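Local coordinates for protein oxalate biosynthetic component 1 (Burkholderia thailandensis, PDB 5IKY) that catalyses oxalate production as a bifunctional enzyme, combining serine hydrolase and lyase activities in quorum sensing-dependent oxalogenesis, at residues L833-S838 / Q873-R878; H854-L859 / G937-Q942; R878-R883 / P927-F932; L783-T788 / N799-L804; V946-D951 / R963-R968. All blocks are in the same frame, centred on the assembly; numbering follows the deposited sequence.

All five contacts lie in the C-terminal alpha/beta-hydrolase region and are built round its mixed sheet. Contact 4 comes first along the chain, joining the loop after strand 780-782 to helix 792-813. Contact 1 then sets strand 832-836 against helix 870-879; contact 2 starts between its two segments and ends beyond them, on helix 937-955. Contact 3 joins the turn after helix 870-879 to the start of strand 929-935, and contact 5 closes the series on helices 937-955 and 959-966. Contacts 3 and 5 are closest, with centres 10 Å apart, whereas contacts 4 and 5 lie 25 Å apart. Helix 937-955 serves contact 2 near its start and contact 5 further along, their centres 17 Å apart.

Contact 1 of 5, residues L833-S838 / Q873-R878; sequences LAITHS and QLIYER
Apolar packing between Ile-835 and Ile-875 forms the centre of this contact. Their side chains cross obliquely. In both residues CG1 stands anti to the carbonyl carbon (chi1 -48° and -57°) and CG2 anti to the backbone N, and each CG2 is paired with the other's CD1: Ile-835 CD1 lies 3.9 Å from Ile-875 CG2, while Ile-835 CG2 meets Ile-875 CD1, also at 3.9 Å. The interaction fastens helix 870-879 onto strand 832-836, a member of the mixed sheet of the alpha/beta-hydrolase fold, and Pro-784 packs on the same Ile-875. Beyond the strand end, the imidazole of His-837 crosses Ile-875 at about a right angle, and Ile-875 CD1 approaches His-837 CE1 obliquely to 3.8 Å. Leu-874 makes the remaining apolar touch, with its CD1 at 3.8 Å from Ser-838 CB. The polar groups look elsewhere: Ser-838 OG is hydrogen-bonded to Arg-840 O and Gly-745 N, and His-837 NE2 has a weak hydrogen bond with Thr-940 OG1 on helix 937-955.

Contact 2 of 5, residues H854-L859 / G937-Q942; sequences HNRFAL and GIATAQ
Ala-939 O is hydrogen-bonded to Gln-943 NE2, and Leu-859 CD2 rests against the same oxygen in van der Waals contact, 3.4 Å away. The Gln-943 amide, on the same helix as Ala-939, is also hydrogen-bonded to Asn-855 OD1 of helix 849-860 and so links the two helices. Around that link the packing is apolar. Leu-859 has CG anti to its backbone N (chi1 -173°), which extends the isobutyl group across the gap; its CD2 reaches Ala-939 CB at 3.9 Å and, more loosely, Gln-942 CB at 4.4 Å. On another side of the Ala-939 methyl, Arg-856 contributes the aliphatic base of its chain, CG lying 4.0 Å from Ala-939 CB. Gln-942 keeps its buried amide occupied through outside partners, OE1 with His-981 N and NE2 with Asp-979 O. The small side chain of Ala-939 allows its CA to lie 6.0 Å from that of Arg-856, and the short helical axes approach to 9.7 Å at an angle of 60°. Helix 937-955 follows strand 929-935 after one intervening residue, a position consistent with the helix after the nucleophile elbow of alpha/beta hydrolases, and helix 849-860 packs on its first turn.

Contact 3 of 5, residues R878-R883 / P927-F932; sequences RLILPR and PLLKCF
Arg-883 and Leu-929 bury the most surface here, followed by Pro-927. The guanidinium of Arg-883 is met from two directions: Leu-929 CB sits over one face, 4.1 Å above its plane and displaced toward the rim, while the carbonyl of Pro-927 comes to the edge. Arg-883 NH2 is modelled 2.4 Å from Pro-927 O; a hydrogen bond is indicated, but it is very short and its exact geometry is doubtful. A bend at chi3 (66°) turns the end of the arginine chain to this carbonyl. The pyrrolidine ring of Pro-927 packs beside the guanidinium, with CG 4.0 Å from Arg-883 NH1. Leu-929 also serves the apolar half of the contact. Its CG is anti to the backbone N, which carries CD2 to Ile-880 CD1 at 3.7 Å, where the two side chains cross at about a right angle. The turn that follows helix 870-879 is thereby laid against the beginning of strand 929-935, the central strand of the hydrolase sheet. Leu-929 is hydrogen-bonded through its backbone to Arg-968 and Leu-970, Ile-880 reaches Leu-944 of helix 937-955, and both Ile-880 and Arg-883 pack on Phe-965 of helix 959-966.

Contact 4 of 5, residues L783-T788 / N799-L804; sequences LPSTPT and NGMAQL
Met-801 carries the contact from the helical side, and its thioether runs up to Ser-785. Its first torsion lies away from a staggered position (chi1 -124°), the second is extended, and the bend at chi3 (65°) swings the methyl back toward the loop. As a result Met-801 SD lies 3.6 Å from Ser-785 OG, whereas Met-801 CE sits 4.1 Å from Leu-783 O. Ser-785 holds OG between its backbone N and carbonyl carbon, a rotamer that directs the hydroxyl to the sulfur. The loop is braced from within: Thr-788 OG1 donates to Ser-785 O at 3.1 Å, approaching from above the carbonyl plane, 50° out of it. His-934 of strand 929-935 touches both Ser-785 and Met-801. Segment 783-788 belongs to the loop leaving strand 780-782, third in chain order in the sheet, and helix 792-813 follows it. In alpha/beta hydrolases this loop commonly contributes to the oxyanion hole; that of this enzyme is unusual, so such a role here is possible rather than established.

Contact 5 of 5, residues V946-D951 / R963-R968; sequences VQACRD and RAFFDR
The helices carrying Ala-948 and Phe-966 lie with the CA atoms of these two residues 9.4 Å apart, and side chains alone bridge the gap. Cys-949 meets Phe-966 at the ring edge: SG is 5.1 Å from the ring centroid and 87° off its normal, a sulfur-aromatic contact in which the Cys-949 SG to Phe-966 CE2 distance is 3.9 Å. With Cys-949 SG anti to its carbonyl carbon (chi1 -66°), and Phe-966 CG placed likewise on its own residue, the thiol reaches the edge of the ring at CE2 and CZ. The two helices are the successive elements of the connection between the parallel neighbours 929-935 and 969-976, a beta-alpha-beta crossover of the alpha/beta-hydrolase fold enlarged by the short second helix, 959-966. Ala-948 CB fits beside both aromatic residues, approaching each ring obliquely, with 4.2 Å to Phe-965 CE1 and likewise 4.2 Å to Phe-966 CZ. The rings also adjoin each other: Phe-965 CD1 lies 3.9 Å above one face of Phe-966, toward its rim. Tyr-876 of helix 870-879 packs on Ala-948 and is hydrogen-bonded through OH to Asp-951 OD2, while Leu-884 touches Phe-965.

Contact 1 of 5, residues L833-S838 / Q873-R878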
# COMPACT_ATOMS: atom_id res chain seq x y z
N LEU A 833 6.63 -4.44 -38.90
CA LEU A 833 5.31 -4.77 -39.42
C LEU A 833 4.25 -4.64 -38.34
O LEU A 833 4.28 -5.36 -37.34
CB LEU A 833 5.29 -6.17 -40.01
CG LEU A 833 3.91 -6.64 -40.50
CD1 LEU A 833 3.43 -5.78 -41.66
CD2 LEU A 833 3.93 -8.11 -40.89
N ALA A 834 3.30 -3.73 -38.54
CA ALA A 834 2.24 -3.50 -37.57
C ALA A 834 0.91 -4.08 -38.06
O ALA A 834 0.55 -3.94 -39.22
CB ALA A 834 2.09 -2.01 -37.30
N ILE A 835 0.20 -4.74 -37.15
CA ILE A 835 -1.08 -5.35 -37.48
C ILE A 835 -2.23 -4.65 -36.77
O ILE A 835 -2.15 -4.34 -35.58
CB ILE A 835 -1.09 -6.85 -37.11
CG1 ILE A 835 0.17 -7.54 -37.62
CG2 ILE A 835 -2.34 -7.53 -37.65
CD1 ILE A 835 0.26 -9.01 -37.27
N THR A 836 -3.30 -4.40 -37.52
CA THR A 836 -4.51 -3.79 -36.97
C THR A 836 -5.64 -4.81 -36.98
O THR A 836 -5.83 -5.51 -37.97
CB THR A 836 -4.92 -2.54 -37.77
OG1 THR A 836 -3.85 -1.60 -37.79
CG2 THR A 836 -6.15 -1.89 -37.16
N HIS A 837 -6.39 -4.90 -35.88
CA HIS A 837 -7.49 -5.84 -35.79
C HIS A 837 -8.60 -5.55 -36.80
O HIS A 837 -8.67 -4.45 -37.36
CB HIS A 837 -8.09 -5.84 -34.38
CG HIS A 837 -7.51 -6.88 -33.47
ND1 HIS A 837 -7.44 -8.21 -33.81
CD2 HIS A 837 -6.98 -6.78 -32.23
CE1 HIS A 837 -6.89 -8.89 -32.82
NE2 HIS A 837 -6.60 -8.05 -31.85
N SER A 838 -9.45 -6.54 -37.04
CA SER A 838 -10.64 -6.34 -37.86
C SER A 838 -11.67 -5.54 -37.08
O SER A 838 -11.85 -5.74 -35.88
CB SER A 838 -11.23 -7.69 -38.29
OG SER A 838 -12.48 -7.51 -38.93
N GLN A 873 -8.20 -15.44 -36.25
CA GLN A 873 -8.13 -16.27 -37.45
C GLN A 873 -7.58 -15.49 -38.63
O GLN A 873 -6.68 -15.96 -39.33
CB GLN A 873 -9.51 -16.84 -37.78
CG GLN A 873 -9.50 -17.96 -38.81
CD GLN A 873 -10.83 -18.67 -38.91
OE1 GLN A 873 -11.89 -18.06 -38.76
NE2 GLN A 873 -10.79 -19.98 -39.17
N LEU A 874 -8.12 -14.29 -38.85
CA LEU A 874 -7.70 -13.44 -39.96
C LEU A 874 -6.21 -13.10 -39.90
O LEU A 874 -5.55 -13.00 -40.93
CB LEU A 874 -8.53 -12.15 -39.97
CG LEU A 874 -10.03 -12.34 -40.20
CD1 LEU A 874 -10.78 -11.07 -39.87
CD2 LEU A 874 -10.28 -12.77 -41.64
N ILE A 875 -5.70 -12.93 -38.69
CA ILE A 875 -4.28 -12.64 -38.50
C ILE A 875 -3.45 -13.91 -38.63
O ILE A 875 -2.39 -13.91 -39.25
CB ILE A 875 -4.02 -11.99 -37.13
CG1 ILE A 875 -4.86 -10.71 -36.98
CG2 ILE A 875 -2.54 -11.68 -36.96
CD1 ILE A 875 -4.65 -9.99 -35.67
N TYR A 876 -3.95 -15.00 -38.05
CA TYR A 876 -3.23 -16.28 -38.05
C TYR A 876 -2.97 -16.83 -39.45
O TYR A 876 -1.83 -17.13 -39.80
CB TYR A 876 -4.00 -17.32 -37.24
CG TYR A 876 -3.61 -18.75 -37.56
CD1 TYR A 876 -2.40 -19.27 -37.13
CD2 TYR A 876 -4.46 -19.57 -38.29
CE1 TYR A 876 -2.04 -20.57 -37.43
CE2 TYR A 876 -4.11 -20.87 -38.59
CZ TYR A 876 -2.90 -21.37 -38.15
OH TYR A 876 -2.55 -22.67 -38.45
N GLU A 877 -4.03 -16.98 -40.23
CA GLU A 877 -3.95 -17.68 -41.51
C GLU A 877 -3.09 -16.95 -42.54
O GLU A 877 -2.57 -17.57 -43.46
CB GLU A 877 -5.36 -17.91 -42.06
CG GLU A 877 -6.31 -18.54 -41.05
CD GLU A 877 -7.42 -19.33 -41.70
OE1 GLU A 877 -8.13 -18.78 -42.57
OE2 GLU A 877 -7.59 -20.52 -41.33
N ARG A 878 -2.93 -15.64 -42.37
CA ARG A 878 -2.13 -14.85 -43.30
C ARG A 878 -0.69 -14.68 -42.81
O ARG A 878 0.21 -14.39 -43.60
CB ARG A 878 -2.78 -13.48 -43.53

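Contact 2 of 5, residues H854-L859 / G937-Q942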
# COMPACT_ATOMS: atom_id res chain seq x y z
N HIS A 854 -13.67 -9.43 -23.55
CA HIS A 854 -14.35 -10.71 -23.37
C HIS A 854 -13.49 -11.85 -23.88
O HIS A 854 -13.31 -12.86 -23.20
CB HIS A 854 -15.70 -10.73 -24.08
CG HIS A 854 -16.28 -12.10 -24.22
ND1 HIS A 854 -16.95 -12.73 -23.19
CD2 HIS A 854 -16.28 -12.97 -25.26
CE1 HIS A 854 -17.34 -13.93 -23.60
NE2 HIS A 854 -16.95 -14.09 -24.85
N ASN A 855 -12.97 -11.69 -25.09
CA ASN A 855 -12.08 -12.67 -25.69
C ASN A 855 -10.89 -12.97 -24.79
O ASN A 855 -10.50 -14.12 -24.61
CB ASN A 855 -11.59 -12.17 -27.06
CG ASN A 855 -10.63 -13.13 -27.72
OD1 ASN A 855 -9.43 -12.89 -27.76
ND2 ASN A 855 -11.16 -14.23 -28.23
N ARG A 856 -10.33 -11.90 -24.22
CA ARG A 856 -9.22 -11.99 -23.29
C ARG A 856 -9.54 -12.91 -22.10
O ARG A 856 -8.81 -13.87 -21.83
CB ARG A 856 -8.86 -10.59 -22.78
CG ARG A 856 -7.39 -10.23 -22.86
CD ARG A 856 -7.17 -8.79 -22.42
NE ARG A 856 -7.64 -8.56 -21.05
CZ ARG A 856 -7.67 -7.38 -20.46
NH1 ARG A 856 -7.25 -6.30 -21.10
NH2 ARG A 856 -8.11 -7.26 -19.21
N PHE A 857 -10.63 -12.60 -21.40
CA PHE A 857 -11.02 -13.36 -20.22
C PHE A 857 -11.53 -14.76 -20.55
O PHE A 857 -11.35 -15.69 -19.77
CB PHE A 857 -12.09 -12.59 -19.43
CG PHE A 857 -11.55 -11.42 -18.67
CD1 PHE A 857 -10.75 -11.61 -17.55
CD2 PHE A 857 -11.85 -10.12 -19.06
CE1 PHE A 857 -10.26 -10.53 -16.84
CE2 PHE A 857 -11.36 -9.04 -18.35
CZ PHE A 857 -10.56 -9.25 -17.24
N ALA A 858 -12.16 -14.90 -21.70
CA ALA A 858 -12.65 -16.21 -22.14
C ALA A 858 -11.47 -17.13 -22.43
O ALA A 858 -11.54 -18.34 -22.19
CB ALA A 858 -13.53 -16.07 -23.37
N LEU A 859 -10.38 -16.55 -22.93
CA LEU A 859 -9.16 -17.31 -23.18
C LEU A 859 -8.55 -17.77 -21.86
O LEU A 859 -8.05 -18.89 -21.76
CB LEU A 859 -8.15 -16.47 -23.97
CG LEU A 859 -6.90 -17.20 -24.45
CD1 LEU A 859 -7.27 -18.31 -25.42
CD2 LEU A 859 -5.92 -16.23 -25.09
N GLY A 937 -2.46 -8.08 -26.60
CA GLY A 937 -1.61 -8.66 -27.63
C GLY A 937 -1.16 -10.07 -27.30
O GLY A 937 -1.08 -10.93 -28.18
N ILE A 938 -0.87 -10.32 -26.03
CA ILE A 938 -0.43 -11.64 -25.59
C ILE A 938 -1.55 -12.66 -25.75
O ILE A 938 -1.30 -13.85 -25.96
CB ILE A 938 0.07 -11.61 -24.12
CG1 ILE A 938 0.67 -12.96 -23.73
CG2 ILE A 938 -1.05 -11.22 -23.17
CD1 ILE A 938 1.79 -13.41 -24.64
N ALA A 939 -2.80 -12.20 -25.68
CA ALA A 939 -3.95 -13.07 -25.85
C ALA A 939 -4.11 -13.47 -27.31
O ALA A 939 -4.34 -14.64 -27.63
CB ALA A 939 -5.21 -12.40 -25.34
N THR A 940 -4.01 -12.48 -28.20
CA THR A 940 -4.11 -12.71 -29.63
C THR A 940 -3.02 -13.67 -30.09
O THR A 940 -3.26 -14.53 -30.94
CB THR A 940 -4.00 -11.38 -30.42
OG1 THR A 940 -5.08 -10.51 -30.06
CG2 THR A 940 -4.05 -11.64 -31.92
N ALA A 941 -1.84 -13.53 -29.51
CA ALA A 941 -0.69 -14.37 -29.85
C ALA A 941 -0.95 -15.84 -29.52
O ALA A 941 -0.72 -16.72 -30.36
CB ALA A 941 0.54 -13.88 -29.12
N GLN A 942 -1.41 -16.11 -28.31
CA GLN A 942 -1.67 -17.48 -27.87
C GLN A 942 -2.82 -18.11 -28.65
O GLN A 942 -2.91 -19.33 -28.76
CB GLN A 942 -1.96 -17.52 -26.38
CG GLN A 942 -0.72 -17.69 -25.51
CD GLN A 942 -1.01 -17.47 -24.04
OE1 GLN A 942 -0.56 -18.23 -23.19
NE2 GLN A 942 -1.75 -16.41 -23.74

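Contact 3 of 5, residues R878-R883 / P927-F932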
# COMPACT_ATOMS: atom_id res chain seq x y z
N ARG A 878 -2.93 -15.64 -42.37
CA ARG A 878 -2.13 -14.85 -43.30
C ARG A 878 -0.69 -14.68 -42.81
O ARG A 878 0.21 -14.39 -43.60
CB ARG A 878 -2.78 -13.48 -43.53
N LEU A 879 -0.48 -14.85 -41.51
CA LEU A 879 0.83 -14.60 -40.91
C LEU A 879 1.54 -15.87 -40.43
O LEU A 879 2.75 -16.01 -40.62
CB LEU A 879 0.68 -13.63 -39.73
CG LEU A 879 1.88 -13.44 -38.80
CD1 LEU A 879 3.06 -12.82 -39.54
CD2 LEU A 879 1.50 -12.60 -37.59
N ILE A 880 0.80 -16.79 -39.83
CA ILE A 880 1.41 -17.97 -39.21
C ILE A 880 1.22 -19.25 -40.03
O ILE A 880 2.14 -20.06 -40.16
CB ILE A 880 0.86 -18.20 -37.79
CG1 ILE A 880 1.00 -16.93 -36.95
CG2 ILE A 880 1.57 -19.37 -37.12
CD1 ILE A 880 2.42 -16.46 -36.79
N LEU A 881 0.02 -19.43 -40.59
CA LEU A 881 -0.30 -20.62 -41.38
C LEU A 881 0.68 -20.93 -42.53
O LEU A 881 0.98 -22.10 -42.76
CB LEU A 881 -1.72 -20.51 -41.94
CG LEU A 881 -2.19 -21.66 -42.84
CD1 LEU A 881 -2.15 -22.99 -42.09
CD2 LEU A 881 -3.58 -21.39 -43.39
N PRO A 882 1.16 -19.91 -43.27
CA PRO A 882 2.11 -20.24 -44.34
C PRO A 882 3.39 -20.92 -43.85
O PRO A 882 4.07 -21.57 -44.65
CB PRO A 882 2.43 -18.87 -44.95
CG PRO A 882 1.22 -18.07 -44.70
CD PRO A 882 0.73 -18.49 -43.35
N ARG A 883 3.71 -20.78 -42.57
CA ARG A 883 4.91 -21.41 -42.01
C ARG A 883 4.70 -22.91 -41.79
O ARG A 883 5.62 -23.62 -41.38
CB ARG A 883 5.29 -20.74 -40.69
CG ARG A 883 5.33 -19.22 -40.76
CD ARG A 883 5.59 -18.61 -39.39
NE ARG A 883 6.92 -18.93 -38.88
CZ ARG A 883 8.02 -18.25 -39.18
NH1 ARG A 883 7.95 -17.21 -40.00
NH2 ARG A 883 9.19 -18.61 -38.67
N PRO A 927 12.50 -18.85 -40.63
CA PRO A 927 13.14 -17.68 -40.01
C PRO A 927 12.55 -17.35 -38.64
O PRO A 927 11.36 -17.57 -38.41
CB PRO A 927 12.86 -16.56 -41.01
CG PRO A 927 11.61 -16.99 -41.71
CD PRO A 927 11.70 -18.49 -41.81
N LEU A 928 13.38 -16.83 -37.74
CA LEU A 928 12.93 -16.48 -36.40
C LEU A 928 11.92 -15.34 -36.43
O LEU A 928 12.23 -14.23 -36.85
CB LEU A 928 14.12 -16.09 -35.52
CG LEU A 928 13.76 -15.63 -34.10
CD1 LEU A 928 13.26 -16.81 -33.27
CD2 LEU A 928 14.94 -14.95 -33.43
N LEU A 929 10.71 -15.63 -35.98
CA LEU A 929 9.65 -14.63 -35.95
C LEU A 929 9.63 -13.89 -34.62
O LEU A 929 9.25 -14.44 -33.59
CB LEU A 929 8.29 -15.28 -36.20
CG LEU A 929 7.09 -14.33 -36.25
CD1 LEU A 929 7.29 -13.29 -37.35
CD2 LEU A 929 5.80 -15.09 -36.45
N LYS A 930 10.06 -12.63 -34.64
CA LYS A 930 10.11 -11.81 -33.43
C LYS A 930 8.91 -10.88 -33.37
O LYS A 930 8.73 -10.01 -34.22
CB LYS A 930 11.41 -11.02 -33.38
CG LYS A 930 12.65 -11.89 -33.26
CD LYS A 930 13.92 -11.09 -33.55
CE LYS A 930 13.95 -10.62 -34.99
NZ LYS A 930 15.23 -9.92 -35.32
N CYS A 931 8.08 -11.06 -32.34
CA CYS A 931 6.85 -10.29 -32.20
C CYS A 931 6.81 -9.44 -30.94
O CYS A 931 7.27 -9.86 -29.88
CB CYS A 931 5.63 -11.23 -32.21
SG CYS A 931 5.52 -12.31 -33.65
N PHE A 932 6.27 -8.23 -31.07
CA PHE A 932 6.01 -7.37 -29.93
C PHE A 932 4.54 -7.47 -29.54
O PHE A 932 3.66 -7.55 -30.40
CB PHE A 932 6.38 -5.92 -30.23
CG PHE A 932 7.84 -5.62 -30.08
CD1 PHE A 932 8.54 -6.09 -28.98
CD2 PHE A 932 8.52 -4.88 -31.04
CE1 PHE A 932 9.89 -5.82 -28.83
CE2 PHE A 932 9.87 -4.61 -30.90
CZ PHE A 932 10.55 -5.07 -29.79

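Contact 4 of 5, residues L783-T788 / N799-L804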
# COMPACT_ATOMS: atom_id res chain seq x y z
N LEU A 783 1.99 -7.05 -32.94
CA LEU A 783 0.62 -7.53 -32.79
C LEU A 783 -0.30 -6.41 -32.34
O LEU A 783 0.15 -5.46 -31.69
CB LEU A 783 0.57 -8.70 -31.81
CG LEU A 783 1.33 -9.96 -32.23
CD1 LEU A 783 1.30 -10.99 -31.12
CD2 LEU A 783 0.75 -10.53 -33.51
N PRO A 784 -1.59 -6.50 -32.68
CA PRO A 784 -2.54 -5.45 -32.29
C PRO A 784 -2.92 -5.51 -30.81
O PRO A 784 -2.96 -6.60 -30.23
CB PRO A 784 -3.75 -5.72 -33.17
CG PRO A 784 -3.70 -7.19 -33.41
CD PRO A 784 -2.24 -7.54 -33.50
N SER A 785 -3.21 -4.36 -30.22
CA SER A 785 -3.75 -4.31 -28.88
C SER A 785 -5.27 -4.20 -28.96
O SER A 785 -5.86 -4.44 -30.02
CB SER A 785 -3.17 -3.13 -28.09
OG SER A 785 -3.40 -1.90 -28.75
N THR A 786 -5.91 -3.83 -27.86
CA THR A 786 -7.36 -3.76 -27.80
C THR A 786 -7.98 -2.61 -28.62
O THR A 786 -8.94 -2.84 -29.36
CB THR A 786 -7.85 -3.65 -26.34
OG1 THR A 786 -7.38 -4.78 -25.60
CG2 THR A 786 -9.37 -3.60 -26.28
N PRO A 787 -7.45 -1.38 -28.51
CA PRO A 787 -8.15 -0.31 -29.23
C PRO A 787 -7.79 -0.21 -30.71
O PRO A 787 -8.40 0.59 -31.43
CB PRO A 787 -7.70 0.95 -28.49
CG PRO A 787 -6.32 0.63 -28.05
CD PRO A 787 -6.33 -0.84 -27.70
N THR A 788 -6.82 -0.99 -31.17
CA THR A 788 -6.35 -0.89 -32.55
C THR A 788 -7.20 -1.71 -33.52
O THR A 788 -6.75 -2.74 -34.02
CB THR A 788 -4.88 -1.33 -32.67
OG1 THR A 788 -4.76 -2.71 -32.31
CG2 THR A 788 -4.00 -0.49 -31.75
N ASN A 799 -0.83 2.97 -35.69
CA ASN A 799 0.38 3.59 -36.22
C ASN A 799 1.28 4.11 -35.11
O ASN A 799 2.49 3.85 -35.11
CB ASN A 799 0.02 4.73 -37.17
CG ASN A 799 -0.62 4.24 -38.46
OD1 ASN A 799 -0.43 3.10 -38.86
ND2 ASN A 799 -1.39 5.12 -39.10
N GLY A 800 0.69 4.84 -34.17
CA GLY A 800 1.43 5.43 -33.07
C GLY A 800 2.14 4.39 -32.22
O GLY A 800 3.27 4.62 -31.77
N MET A 801 1.49 3.26 -32.00
CA MET A 801 2.08 2.17 -31.24
C MET A 801 3.26 1.57 -32.01
O MET A 801 4.28 1.21 -31.42
CB MET A 801 1.05 1.09 -30.94
CG MET A 801 0.91 0.77 -29.46
SD MET A 801 0.05 -0.79 -29.17
CE MET A 801 1.20 -1.95 -29.89
N ALA A 802 3.10 1.47 -33.32
CA ALA A 802 4.15 0.92 -34.18
C ALA A 802 5.36 1.84 -34.22
O ALA A 802 6.50 1.39 -34.20
CB ALA A 802 3.61 0.69 -35.58
N GLN A 803 5.10 3.15 -34.28
CA GLN A 803 6.16 4.14 -34.32
C GLN A 803 6.94 4.14 -33.01
O GLN A 803 8.16 4.27 -33.00
CB GLN A 803 5.60 5.53 -34.60
CG GLN A 803 6.66 6.61 -34.70
CD GLN A 803 6.08 7.98 -34.99
OE1 GLN A 803 5.41 8.18 -36.01
NE2 GLN A 803 6.32 8.93 -34.10
N LEU A 804 6.21 4.00 -31.90
CA LEU A 804 6.84 3.93 -30.59
C LEU A 804 7.79 2.73 -30.49
O LEU A 804 8.90 2.85 -29.97
CB LEU A 804 5.78 3.84 -29.49
CG LEU A 804 5.21 5.17 -28.99
CD1 LEU A 804 3.94 4.95 -28.17
CD2 LEU A 804 6.25 5.92 -28.17

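Contact 5 of 5, residues V946-D951 / R963-R968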
# COMPACT_ATOMS: atom_id res chain seq x y z
N VAL A 946 -2.81 -21.70 -30.82
CA VAL A 946 -3.90 -22.66 -30.76
C VAL A 946 -4.32 -23.12 -32.16
O VAL A 946 -4.45 -24.31 -32.42
CB VAL A 946 -5.13 -22.08 -30.03
CG1 VAL A 946 -6.36 -22.96 -30.25
CG2 VAL A 946 -4.84 -21.92 -28.55
N GLN A 947 -4.51 -22.15 -33.05
CA GLN A 947 -4.90 -22.44 -34.43
C GLN A 947 -3.82 -23.21 -35.17
O GLN A 947 -4.11 -24.04 -36.03
CB GLN A 947 -5.23 -21.15 -35.17
CG GLN A 947 -6.38 -20.36 -34.57
CD GLN A 947 -6.70 -19.12 -35.37
OE1 GLN A 947 -7.21 -19.20 -36.49
NE2 GLN A 947 -6.42 -17.95 -34.80
N ALA A 948 -2.56 -22.92 -34.84
CA ALA A 948 -1.43 -23.60 -35.45
C ALA A 948 -1.42 -25.08 -35.07
O ALA A 948 -1.12 -25.94 -35.89
CB ALA A 948 -0.12 -22.94 -35.04
N CYS A 949 -1.76 -25.36 -33.81
CA CYS A 949 -1.85 -26.73 -33.34
C CYS A 949 -2.99 -27.47 -34.03
O CYS A 949 -2.86 -28.65 -34.37
CB CYS A 949 -2.05 -26.77 -31.82
SG CYS A 949 -0.65 -26.14 -30.86
N ARG A 950 -4.10 -26.78 -34.24
CA ARG A 950 -5.27 -27.37 -34.90
C ARG A 950 -4.96 -27.74 -36.34
O ARG A 950 -5.30 -28.84 -36.79
CB ARG A 950 -6.46 -26.40 -34.85
N ASP A 951 -4.31 -26.84 -37.07
CA ASP A 951 -3.90 -27.11 -38.44
C ASP A 951 -2.71 -28.06 -38.49
O ASP A 951 -2.67 -28.98 -39.30
CB ASP A 951 -3.57 -25.81 -39.18
CG ASP A 951 -4.80 -25.08 -39.67
OD1 ASP A 951 -5.89 -25.69 -39.68
OD2 ASP A 951 -4.68 -23.90 -40.06
N ARG A 963 6.97 -28.38 -31.32
CA ARG A 963 7.85 -27.64 -30.41
C ARG A 963 8.97 -26.96 -31.18
O ARG A 963 9.34 -25.82 -30.88
CB ARG A 963 8.44 -28.57 -29.35
CG ARG A 963 7.41 -29.21 -28.43
CD ARG A 963 8.09 -29.94 -27.28
NE ARG A 963 7.13 -30.70 -26.48
CZ ARG A 963 7.41 -31.24 -25.30
NH1 ARG A 963 8.62 -31.10 -24.78
NH2 ARG A 963 6.49 -31.93 -24.65
N ALA A 964 9.51 -27.66 -32.18
CA ALA A 964 10.54 -27.10 -33.03
C ALA A 964 9.99 -25.94 -33.85
O ALA A 964 10.67 -24.95 -34.10
CB ALA A 964 11.12 -28.17 -33.94
N PHE A 965 8.73 -26.08 -34.26
CA PHE A 965 8.04 -25.04 -35.01
C PHE A 965 7.89 -23.77 -34.18
O PHE A 965 8.08 -22.66 -34.68
CB PHE A 965 6.67 -25.54 -35.48
CG PHE A 965 5.82 -24.48 -36.11
CD1 PHE A 965 4.81 -23.86 -35.39
CD2 PHE A 965 6.03 -24.09 -37.42
CE1 PHE A 965 4.02 -22.88 -35.97
CE2 PHE A 965 5.25 -23.11 -38.01
CZ PHE A 965 4.24 -22.51 -37.29
N PHE A 966 7.54 -23.94 -32.91
CA PHE A 966 7.33 -22.81 -32.01
C PHE A 966 8.65 -22.20 -31.53
O PHE A 966 8.67 -21.07 -31.03
CB PHE A 966 6.49 -23.23 -30.80
CG PHE A 966 5.02 -23.38 -31.11
CD1 PHE A 966 4.35 -22.38 -31.81
CD2 PHE A 966 4.32 -24.51 -30.72
CE1 PHE A 966 3.00 -22.51 -32.10
CE2 PHE A 966 2.98 -24.64 -31.01
CZ PHE A 966 2.32 -23.64 -31.70
N ASP A 967 9.74 -22.94 -31.69
CA ASP A 967 11.05 -22.44 -31.31
C ASP A 967 11.58 -21.48 -32.36
O ASP A 967 12.59 -20.80 -32.15
CB ASP A 967 12.03 -23.60 -31.09
CG ASP A 967 13.08 -23.29 -30.04
OD1 ASP A 967 13.33 -22.10 -29.78
OD2 ASP A 967 13.65 -24.25 -29.47
N ARG A 968 10.90 -21.43 -33.50
CA ARG A 968 11.26 -20.51 -34.58
C ARG A 968 10.48 -19.21 -34.46
O ARG A 968 10.35 -18.46 -35.43
CB ARG A 968 11.02 -21.15 -35.94
CG ARG A 968 11.85 -22.40 -36.20
CD ARG A 968 13.33 -22.13 -35.98
NE ARG A 968 13.82 -21.00 -36.76
CZ ARG A 968 15.06 -20.54 -36.71
NH1 ARG A 968 15.95 -21.12 -35.92
NH2 ARG A 968 15.42 -19.50 -37.46